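PDB 4MB7: endonuclease 8-like L720 from Acanthamoeba polyphaga mimivirus, which is a viral member of the Fpg/Nei family, combining an H2TH domain with a C-terminal zinc finger. Local coordinates for residues L239-K244 and M264-P269. Numbering follows the deposited sequence.
Sequences LRIYRK and MTTWCP. With ZN (zinc ion), chain B.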
# COMPACT_ATOMS: atom_id res chain seq x y z
N LEU A 239 10.85 5.74 14.49
CA LEU A 239 9.64 6.55 14.68
C LEU A 239 9.89 7.66 15.69
O LEU A 239 10.49 7.43 16.74
CB LEU A 239 8.47 5.67 15.13
CG LEU A 239 8.07 4.54 14.19
CD1 LEU A 239 6.87 3.78 14.74
CD2 LEU A 239 7.77 5.08 12.79
N ARG A 240 9.42 8.87 15.37
CA ARG A 240 9.72 10.03 16.20
C ARG A 240 8.48 10.70 16.79
O ARG A 240 8.57 11.39 17.80
CB ARG A 240 10.53 11.06 15.39
CG ARG A 240 11.93 10.59 15.02
CD ARG A 240 12.49 11.39 13.86
NE ARG A 240 12.68 12.80 14.18
CZ ARG A 240 12.90 13.76 13.28
NH1 ARG A 240 12.95 13.45 11.99
NH2 ARG A 240 13.06 15.02 13.67
N ILE A 241 7.32 10.49 16.17
CA ILE A 241 6.11 11.16 16.62
C ILE A 241 4.90 10.23 16.73
O ILE A 241 3.91 10.56 17.38
CB ILE A 241 5.75 12.37 15.72
CG1 ILE A 241 4.89 13.38 16.48
CG2 ILE A 241 5.06 11.90 14.44
CD1 ILE A 241 5.59 14.00 17.67
N TYR A 242 4.98 9.06 16.10
CA TYR A 242 3.85 8.13 16.08
C TYR A 242 3.54 7.58 17.47
O TYR A 242 4.37 6.89 18.07
CB TYR A 242 4.08 6.99 15.10
CG TYR A 242 2.90 6.05 14.98
CD1 TYR A 242 1.70 6.48 14.44
CD2 TYR A 242 2.99 4.73 15.42
CE1 TYR A 242 0.61 5.63 14.34
CE2 TYR A 242 1.91 3.87 15.32
CZ TYR A 242 0.73 4.33 14.78
OH TYR A 242 -0.35 3.48 14.67
N ARG A 243 2.37 7.93 17.98
CA ARG A 243 1.89 7.46 19.28
C ARG A 243 2.84 7.83 20.40
O ARG A 243 2.96 7.13 21.38
CB ARG A 243 1.64 5.95 19.24
CG ARG A 243 0.34 5.61 18.55
CD ARG A 243 0.12 4.12 18.39
NE ARG A 243 -1.18 3.88 17.77
CZ ARG A 243 -1.70 2.67 17.60
NH1 ARG A 243 -1.03 1.59 17.98
NH2 ARG A 243 -2.89 2.55 17.03
N LYS A 244 3.51 8.97 20.25
CA LYS A 244 4.40 9.48 21.27
C LYS A 244 3.68 10.51 22.13
O LYS A 244 2.91 11.32 21.62
CB LYS A 244 5.64 10.10 20.63
CG LYS A 244 6.49 9.13 19.84
CD LYS A 244 7.18 8.13 20.75
CE LYS A 244 7.95 7.09 19.94
NZ LYS A 244 8.92 7.71 19.01
N MET A 264 -6.24 9.15 13.05
CA MET A 264 -5.74 9.61 14.32
C MET A 264 -4.31 10.07 14.11
O MET A 264 -3.45 9.26 13.75
CB MET A 264 -5.78 8.46 15.32
CG MET A 264 -5.24 8.77 16.70
SD MET A 264 -6.37 9.73 17.72
CE MET A 264 -7.96 8.99 17.35
N THR A 265 -4.04 11.35 14.36
CA THR A 265 -2.72 11.90 14.09
C THR A 265 -2.11 12.54 15.34
O THR A 265 -2.76 13.31 16.04
CB THR A 265 -2.79 12.98 12.99
OG1 THR A 265 -3.41 12.43 11.82
CG2 THR A 265 -1.40 13.48 12.63
N THR A 266 -0.85 12.20 15.61
CA THR A 266 -0.10 12.83 16.69
C THR A 266 0.83 13.90 16.11
O THR A 266 1.59 13.63 15.19
CB THR A 266 0.75 11.81 17.47
OG1 THR A 266 -0.11 10.87 18.12
CG2 THR A 266 1.60 12.52 18.51
N TRP A 267 0.75 15.11 16.65
CA TRP A 267 1.62 16.19 16.21
C TRP A 267 2.05 17.07 17.37
O TRP A 267 1.36 17.16 18.39
CB TRP A 267 0.95 17.03 15.13
CG TRP A 267 -0.12 17.97 15.64
CD1 TRP A 267 0.06 19.23 16.12
CD2 TRP A 267 -1.53 17.71 15.70
NE1 TRP A 267 -1.14 19.78 16.48
CE2 TRP A 267 -2.13 18.87 16.24
CE3 TRP A 267 -2.33 16.62 15.36
CZ2 TRP A 267 -3.51 18.96 16.44
CZ3 TRP A 267 -3.70 16.72 15.56
CH2 TRP A 267 -4.27 17.88 16.09
N CYS A 268 3.20 17.73 17.22
CA CYS A 268 3.68 18.67 18.21
C CYS A 268 3.27 20.08 17.83
O CYS A 268 3.67 20.59 16.78
CB CYS A 268 5.20 18.58 18.34
SG CYS A 268 5.90 19.80 19.47
N PRO A 269 2.45 20.73 18.68
CA PRO A 269 1.93 22.08 18.41
C PRO A 269 3.04 23.13 18.41
O PRO A 269 2.87 24.20 17.84
CB PRO A 269 0.97 22.32 19.57
CG PRO A 269 1.49 21.45 20.67
CD PRO A 269 2.01 20.22 19.99
ZN ZN B . 8.09 19.39 19.88
O HOH W 1 0.08 8.71 16.55
O HOH W 2 0.26 10.40 20.60
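Thr266 lays its methyl group against the type II beta turn formed by Ile241 to Lys244. CG2 comes within 3.2 Å of the carbonyl oxygen Ile241 O and also touches Lys244 O, so the methyl meets backbone oxygens at both ends of the turn. Thr266 OG1 stands beside its backbone N (chi1 -64°), which leaves CG2 anti to that nitrogen and the hydroxyl turned to two waters. One links Thr266 OG1, 2.7 Å away, to the amide Arg243 N; the second lies 2.6 Å from Thr266 OG1 and donates to Lys244 O.

The buried Ile241 side chain crosses Thr266 at a slant: its CG1 lies 4.0 Å from Thr266 CG2 and 3.6 Å from the carbonyl oxygen Thr266 O. A chi1 of -156° carries this branch over the Thr266 carbonyl toward the backbone of Trp267 and Cys268, Ile241 CD1 ending 4.5 Å from Cys268 N. On the turn's other flank, Lys244 folds back so that NZ reaches Leu239 O at 2.8 Å, well above the carbonyl plane.

Behind the turn, Glu187 of helix 182-191 accepts the amides of Arg240, Ile241 and Tyr242, while strand 263-267 pairs with 254-258 in the zinc finger hairpin. Cys268, just past that strand, binds zinc with Cys247, His251 and Cys271. No direct hydrogen bond joins the two segments; instead one hydroxyl, through two waters, ties an amide N-H and a carbonyl oxygen of the turn to the strand, while aliphatic carbons supply most of the direct contact.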